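Local coordinates for omega transaminase (Pseudomonas sp., PDB 5LHA), which probably transfers amino groups from amines or amino acids to keto acids, and binds pyridoxamine phosphate, the aminated form of its cofactor, at residues 419-423 with 445-450; 190-194 with 379-383; 371-377 with 450-455. All blocks are in the same frame, centred on the assembly; numbering follows the deposited sequence.

Contact 1: residues 419-423 with 445-450; sequences AGVLV and LMVSAL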
# COMPACT_ATOMS: atom_id res chain seq x y z
N ALA A 419 -47.65 12.31 3.28
CA ALA A 419 -48.34 13.14 2.31
C ALA A 419 -48.32 12.55 0.91
O ALA A 419 -48.80 13.20 -0.03
CB ALA A 419 -47.73 14.55 2.29
N GLY A 420 -47.78 11.34 0.74
CA GLY A 420 -47.91 10.61 -0.50
C GLY A 420 -46.72 10.64 -1.44
O GLY A 420 -46.88 10.28 -2.61
N VAL A 421 -45.54 11.06 -0.98
CA VAL A 421 -44.37 11.16 -1.85
C VAL A 421 -43.15 10.65 -1.10
O VAL A 421 -42.77 11.21 -0.07
CB VAL A 421 -44.12 12.60 -2.34
CG1 VAL A 421 -42.87 12.66 -3.18
CG2 VAL A 421 -45.29 13.12 -3.13
N LEU A 422 -42.53 9.59 -1.62
CA LEU A 422 -41.31 9.05 -1.03
C LEU A 422 -40.10 9.81 -1.57
O LEU A 422 -39.91 9.89 -2.78
CB LEU A 422 -41.16 7.56 -1.32
CG LEU A 422 -39.95 6.92 -0.63
CD1 LEU A 422 -40.02 7.09 0.89
CD2 LEU A 422 -39.78 5.46 -1.00
N VAL A 423 -39.32 10.40 -0.66
CA VAL A 423 -38.07 11.07 -0.98
C VAL A 423 -36.98 10.48 -0.09
O VAL A 423 -37.25 9.68 0.81
CB VAL A 423 -38.15 12.60 -0.81
CG1 VAL A 423 -39.22 13.16 -1.74
CG2 VAL A 423 -38.46 12.95 0.62
N LEU A 445 -47.23 17.57 -7.29
CA LEU A 445 -47.50 16.72 -6.13
C LEU A 445 -46.29 16.64 -5.21
O LEU A 445 -46.44 16.65 -3.98
CB LEU A 445 -47.93 15.32 -6.58
CG LEU A 445 -47.95 14.24 -5.49
CD1 LEU A 445 -48.88 14.61 -4.34
CD2 LEU A 445 -48.35 12.90 -6.08
N MET A 446 -45.10 16.55 -5.78
CA MET A 446 -43.88 16.51 -4.98
C MET A 446 -43.65 17.82 -4.25
O MET A 446 -43.22 17.83 -3.09
CB MET A 446 -42.71 16.15 -5.87
CG MET A 446 -42.84 14.75 -6.40
SD MET A 446 -41.39 14.25 -7.29
CE MET A 446 -40.25 13.97 -5.93
N VAL A 447 -43.91 18.94 -4.91
CA VAL A 447 -43.81 20.24 -4.26
C VAL A 447 -44.74 20.31 -3.06
O VAL A 447 -44.34 20.72 -1.96
CB VAL A 447 -44.14 21.36 -5.27
CG1 VAL A 447 -44.29 22.70 -4.58
CG2 VAL A 447 -43.05 21.43 -6.32
N SER A 448 -45.99 19.89 -3.24
CA SER A 448 -46.98 20.00 -2.18
C SER A 448 -46.62 19.15 -0.97
O SER A 448 -46.89 19.54 0.17
CB SER A 448 -48.36 19.60 -2.70
OG SER A 448 -48.78 20.48 -3.73
N ALA A 449 -46.05 17.96 -1.19
CA ALA A 449 -45.75 17.06 -0.08
C ALA A 449 -44.57 17.56 0.75
O ALA A 449 -44.58 17.42 1.98
CB ALA A 449 -45.49 15.65 -0.59
N LEU A 450 -43.56 18.14 0.11
CA LEU A 450 -42.44 18.71 0.85
C LEU A 450 -42.85 19.95 1.62
O LEU A 450 -42.41 20.16 2.76
CB LEU A 450 -41.28 19.00 -0.10
CG LEU A 450 -40.66 17.71 -0.65
CD1 LEU A 450 -39.85 17.96 -1.92
CD2 LEU A 450 -39.82 17.02 0.42
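Val-421 meets Leu-445, Met-446 and Ala-449 in a buried, wholly apolar strand-on-helix contact, where the first residues of strand 421-426 lie against helix 440-457. The two methyls of Val-421 divide the work. CG1, anti to the backbone N (chi1 178°), reaches the Met-446 side chain, with CG1 3.8 Å from Met-446 CG, and the two side chains cross at about a right angle. CG2 sits 3.6 Å from Ala-449 CB and also touches Leu-445 CG, whose side chain runs past it in the opposite direction. With an alanine here both methyls go, and Leu-445 and Met-446 would probably be left facing a gap beside Ala-449. Small residues bring the backbones close at the Ala-419 end: Ala-419 CB is 3.8 Å from Ala-449 CB. At the other end the fit is slacker, and Val-423 CG2 lies 4.3 Å from Leu-450 CD2. Between helix 408-418 and the strand, Gly-420 takes a positive phi and forms a Schellman motif. Leu-422 faces the other way, onto Tyr-88 of the second subunit. Leu-56 of the neighbouring strand 54-57 adds to the apolar layer. A C-terminal helix laid on a sheet in this way belongs to the small domain of fold type I aminotransferases.

Contact 2: residues 190-194 with 379-383; sequences PWLYR and GEVRG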
# COMPACT_ATOMS: atom_id res chain seq x y z
N PRO A 190 -16.01 21.53 -7.21
CA PRO A 190 -16.52 22.89 -7.46
C PRO A 190 -17.96 23.06 -6.97
O PRO A 190 -18.91 23.06 -7.76
CB PRO A 190 -16.38 23.04 -8.97
CG PRO A 190 -16.47 21.66 -9.48
CD PRO A 190 -15.80 20.79 -8.46
N TRP A 191 -18.09 23.19 -5.65
CA TRP A 191 -19.36 23.22 -4.93
C TRP A 191 -19.58 24.65 -4.43
O TRP A 191 -18.83 25.13 -3.58
CB TRP A 191 -19.33 22.23 -3.77
CG TRP A 191 -20.64 22.01 -3.04
CD1 TRP A 191 -21.88 22.43 -3.41
CD2 TRP A 191 -20.81 21.31 -1.80
NE1 TRP A 191 -22.82 22.04 -2.49
CE2 TRP A 191 -22.19 21.35 -1.49
CE3 TRP A 191 -19.94 20.66 -0.92
CZ2 TRP A 191 -22.71 20.76 -0.33
CZ3 TRP A 191 -20.46 20.08 0.22
CH2 TRP A 191 -21.83 20.13 0.50
N LEU A 192 -20.57 25.33 -5.00
CA LEU A 192 -20.77 26.74 -4.68
C LEU A 192 -21.24 26.93 -3.24
O LEU A 192 -20.84 27.88 -2.56
CB LEU A 192 -21.78 27.35 -5.64
CG LEU A 192 -21.37 27.61 -7.09
CD1 LEU A 192 -22.57 27.43 -8.01
CD2 LEU A 192 -20.81 29.02 -7.20
N TYR A 193 -22.07 26.01 -2.73
CA TYR A 193 -22.64 26.18 -1.40
C TYR A 193 -21.58 26.02 -0.31
O TYR A 193 -21.62 26.73 0.70
CB TYR A 193 -23.81 25.22 -1.21
CG TYR A 193 -24.74 25.65 -0.09
CD1 TYR A 193 -25.44 26.85 -0.16
CD2 TYR A 193 -24.89 24.87 1.06
CE1 TYR A 193 -26.27 27.27 0.87
CE2 TYR A 193 -25.73 25.28 2.09
CZ TYR A 193 -26.41 26.47 1.99
OH TYR A 193 -27.24 26.88 3.02
N ARG A 194 -20.64 25.08 -0.47
CA ARG A 194 -19.58 24.84 0.51
C ARG A 194 -18.28 24.56 -0.23
O ARG A 194 -18.17 23.53 -0.90
CB ARG A 194 -19.92 23.66 1.43
CG ARG A 194 -21.12 23.83 2.33
CD ARG A 194 -21.20 22.70 3.35
NE ARG A 194 -22.40 22.78 4.18
CZ ARG A 194 -23.60 22.33 3.82
NH1 ARG A 194 -23.78 21.75 2.64
NH2 ARG A 194 -24.62 22.45 4.66
N GLY A 379 -31.44 25.42 3.49
CA GLY A 379 -30.31 26.24 3.10
C GLY A 379 -30.32 26.68 1.65
O GLY A 379 -30.30 27.87 1.36
N GLU A 380 -30.38 25.71 0.73
CA GLU A 380 -30.60 25.99 -0.68
C GLU A 380 -31.20 24.75 -1.33
O GLU A 380 -31.21 23.66 -0.75
CB GLU A 380 -29.31 26.39 -1.42
CG GLU A 380 -28.34 25.24 -1.66
CD GLU A 380 -27.35 25.53 -2.79
OE1 GLU A 380 -27.24 26.70 -3.23
OE2 GLU A 380 -26.68 24.59 -3.26
N VAL A 381 -31.72 24.93 -2.54
CA VAL A 381 -32.21 23.83 -3.37
C VAL A 381 -31.51 23.91 -4.72
O VAL A 381 -31.62 24.93 -5.41
CB VAL A 381 -33.74 23.88 -3.54
CG1 VAL A 381 -34.22 22.70 -4.39
CG2 VAL A 381 -34.43 23.88 -2.18
N ARG A 382 -30.80 22.84 -5.09
CA ARG A 382 -30.03 22.81 -6.31
C ARG A 382 -30.36 21.54 -7.09
O ARG A 382 -30.87 20.57 -6.54
CB ARG A 382 -28.53 22.85 -6.03
CG ARG A 382 -28.13 22.00 -4.84
CD ARG A 382 -26.63 21.84 -4.72
NE ARG A 382 -26.28 20.84 -3.72
CZ ARG A 382 -26.28 21.07 -2.41
NH1 ARG A 382 -26.59 22.27 -1.94
NH2 ARG A 382 -25.95 20.10 -1.56
N GLY A 383 -30.05 21.57 -8.38
CA GLY A 383 -30.37 20.44 -9.22
C GLY A 383 -30.06 20.73 -10.67
O GLY A 383 -29.77 21.86 -11.07
O HOH W 1 -27.77 29.37 3.04
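Tyr-193 and Glu-380 come together through two different first torsions. Tyr-193 CG stands anti to the backbone N (chi1 -160°), while Glu-380 CG is held between the backbone N and the carbonyl carbon (chi1 73°) and the chain runs straight on from there. Here a loop that follows an edge strand of one sheet meets an edge strand of the other, in a fold type I aminotransferase. The loop 190-194 follows strand 184-187, the outermost strand of the sheet that carries the cofactor residue Asp-264, and 379-383 lies on an outermost strand of the other sheet. Glu-380 lies along the Tyr-193 ring. Its CG stands 3.9 Å from the ring centroid in a CH-pi contact, and its carboxylate is turned only 22° from the ring plane, with CD 3.5 Å from Tyr-193 CD1. Arg-382 fixes that carboxylate from within the strand: NH1 donates to Glu-380 OE2 at 2.7 Å in a salt bridge; OE2 accepts through its anti lone pair and lies near the guanidinium plane. The same guanidinium turns a face to the indole of Trp-191, whose NE1 is over its centre, 3.6 Å from Arg-382 CZ. Trp-191 NE1 is buried here without a hydrogen-bond partner. Asp-391 OD2 of strand 387-393 forms salt bridges with both Arg-382 and Arg-194, so one carboxylate oxygen gathers the two guanidinium groups. The phenol oxygen lies close to Gly-379: Tyr-193 OH is 3.1 Å from Gly-379 CA, which carries no side chain.

Contact 3: residues 371-377 with 450-455; sequences LVERYAV and LEAAFA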
# COMPACT_ATOMS: atom_id res chain seq x y z
N LEU A 371 -39.29 27.59 -0.82
CA LEU A 371 -39.02 26.89 0.44
C LEU A 371 -37.82 27.49 1.15
O LEU A 371 -37.75 27.48 2.39
CB LEU A 371 -38.79 25.40 0.18
CG LEU A 371 -39.99 24.48 -0.12
CD1 LEU A 371 -39.49 23.07 -0.41
CD2 LEU A 371 -41.01 24.47 1.01
N VAL A 372 -36.83 27.97 0.39
CA VAL A 372 -35.62 28.53 0.98
C VAL A 372 -35.96 29.71 1.89
O VAL A 372 -35.45 29.81 3.02
CB VAL A 372 -34.64 28.94 -0.12
CG1 VAL A 372 -33.38 29.56 0.48
CG2 VAL A 372 -34.30 27.74 -0.99
N GLU A 373 -36.80 30.63 1.42
CA GLU A 373 -37.18 31.78 2.24
C GLU A 373 -38.14 31.38 3.35
O GLU A 373 -38.05 31.90 4.47
CB GLU A 373 -37.77 32.88 1.36
CG GLU A 373 -36.74 33.56 0.45
CD GLU A 373 -36.11 32.64 -0.58
OE1 GLU A 373 -36.65 31.53 -0.82
OE2 GLU A 373 -35.07 33.01 -1.16
N ARG A 374 -39.08 30.47 3.07
CA ARG A 374 -40.12 30.14 4.04
C ARG A 374 -39.55 29.46 5.28
O ARG A 374 -40.01 29.72 6.40
CB ARG A 374 -41.17 29.23 3.40
CG ARG A 374 -42.03 29.89 2.33
CD ARG A 374 -43.02 28.89 1.74
NE ARG A 374 -43.56 29.32 0.45
CZ ARG A 374 -44.83 29.63 0.22
NH1 ARG A 374 -45.72 29.54 1.21
NH2 ARG A 374 -45.22 30.01 -0.99
N TYR A 375 -38.56 28.59 5.11
CA TYR A 375 -38.11 27.69 6.17
C TYR A 375 -36.63 27.92 6.45
O TYR A 375 -35.79 27.78 5.55
CB TYR A 375 -38.38 26.24 5.77
CG TYR A 375 -39.85 25.89 5.69
CD1 TYR A 375 -40.60 25.70 6.85
CD2 TYR A 375 -40.49 25.77 4.47
CE1 TYR A 375 -41.94 25.39 6.79
CE2 TYR A 375 -41.84 25.45 4.40
CZ TYR A 375 -42.56 25.26 5.56
OH TYR A 375 -43.90 24.95 5.50
N ALA A 376 -36.32 28.31 7.69
CA ALA A 376 -34.93 28.54 8.08
C ALA A 376 -34.05 27.33 7.82
O ALA A 376 -32.89 27.47 7.39
CB ALA A 376 -34.86 28.94 9.56
N VAL A 377 -34.57 26.12 8.06
CA VAL A 377 -33.74 24.92 7.95
C VAL A 377 -33.35 24.64 6.50
O VAL A 377 -32.37 23.91 6.26
CB VAL A 377 -34.47 23.73 8.59
CG1 VAL A 377 -35.64 23.25 7.73
CG2 VAL A 377 -33.51 22.58 8.87
N LEU A 450 -43.56 18.14 0.11
CA LEU A 450 -42.44 18.71 0.85
C LEU A 450 -42.85 19.95 1.62
O LEU A 450 -42.41 20.16 2.76
CB LEU A 450 -41.28 19.00 -0.10
CG LEU A 450 -40.66 17.71 -0.65
CD1 LEU A 450 -39.85 17.96 -1.92
CD2 LEU A 450 -39.82 17.02 0.42
N GLU A 451 -43.67 20.81 1.01
CA GLU A 451 -44.23 21.96 1.72
C GLU A 451 -44.94 21.51 2.99
O GLU A 451 -44.76 22.11 4.06
CB GLU A 451 -45.19 22.71 0.80
CG GLU A 451 -44.55 23.45 -0.36
CD GLU A 451 -45.57 24.23 -1.19
OE1 GLU A 451 -46.76 23.86 -1.16
OE2 GLU A 451 -45.18 25.21 -1.86
N ALA A 452 -45.75 20.45 2.89
CA ALA A 452 -46.41 19.91 4.08
C ALA A 452 -45.40 19.37 5.09
O ALA A 452 -45.55 19.58 6.30
CB ALA A 452 -47.39 18.81 3.66
N ALA A 453 -44.37 18.67 4.61
CA ALA A 453 -43.39 18.07 5.52
C ALA A 453 -42.63 19.13 6.30
O ALA A 453 -42.33 18.94 7.49
CB ALA A 453 -42.44 17.17 4.74
N PHE A 454 -42.27 20.24 5.65
CA PHE A 454 -41.55 21.30 6.34
C PHE A 454 -42.46 22.12 7.24
O PHE A 454 -41.99 22.66 8.25
CB PHE A 454 -40.86 22.22 5.34
CG PHE A 454 -39.63 21.62 4.75
CD1 PHE A 454 -38.45 21.61 5.47
CD2 PHE A 454 -39.65 21.06 3.50
CE1 PHE A 454 -37.32 21.05 4.94
CE2 PHE A 454 -38.53 20.49 2.96
CZ PHE A 454 -37.36 20.49 3.68
N ALA A 455 -43.75 22.24 6.90
CA ALA A 455 -44.69 22.85 7.83
C ALA A 455 -44.79 22.02 9.10
O ALA A 455 -44.90 22.56 10.20
CB ALA A 455 -46.06 23.01 7.18
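Tyr-375 and Phe-454 form the tight part of this contact, where the end of helix 370-374 meets helix 440-457. Tyr-375 is the first residue to leave helical geometry. With CG anti to the carbonyl carbon (chi1 -67°), its ring reaches across to the second helix. There Phe-454 CB sits over the middle of the ring face, 3.4 Å from the Tyr-375 centroid and 8° off the normal, a close CH-pi contact. The ring rim and the hydroxyl lie against the helix: Tyr-375 CE1 is 3.1 Å from Phe-454 O, and Tyr-375 OH is 3.4 Å from Ala-455 CB. The Phe-454 ring leads away into the interior, where its edge receives Val-377 CG1, 3.9 Å from Phe-454 CE1. Leu-392 of strand 387-393 and Ile-412 of helix 408-418 also touch this ring. Packing is looser around Leu-371, though it is buried: CD2 rests on Glu-451 CG at 3.9 Å, while Leu-371 CD1 only grazes Leu-450 CB at 4.5 Å. The solvent side is at Arg-374, exposed and poorly ordered, and Glu-451 is partly exposed. Helices covering one face of a sheet, with the residues that end one of them packed on the other, fit the C-terminal small domain of fold type I aminotransferases.

In the fold
Contacts 1 and 3 share helix 440-457 and meet at Leu-450, with centres about 12 Å apart. Contact 1 ties the helix to strand 421-426; contact 3 ties its next turns to the segment that leads into strand 378-384. That strand carries one half of contact 2, which lies about 17 Å from contact 3, centre to centre, and the two touch where Val-372 packs on Gly-379 and Val-381. Contacts 1 and 2 reach the same sheet but stay about 8 Å apart at their nearest atoms. None of the segments supplies a residue of the pyridoxamine phosphate pocket. Contact 2 joins this sheet to the loop that follows strand 184-187 of the other seven-stranded sheet, whose strand 260-264 contributes Asp-264 to that pocket.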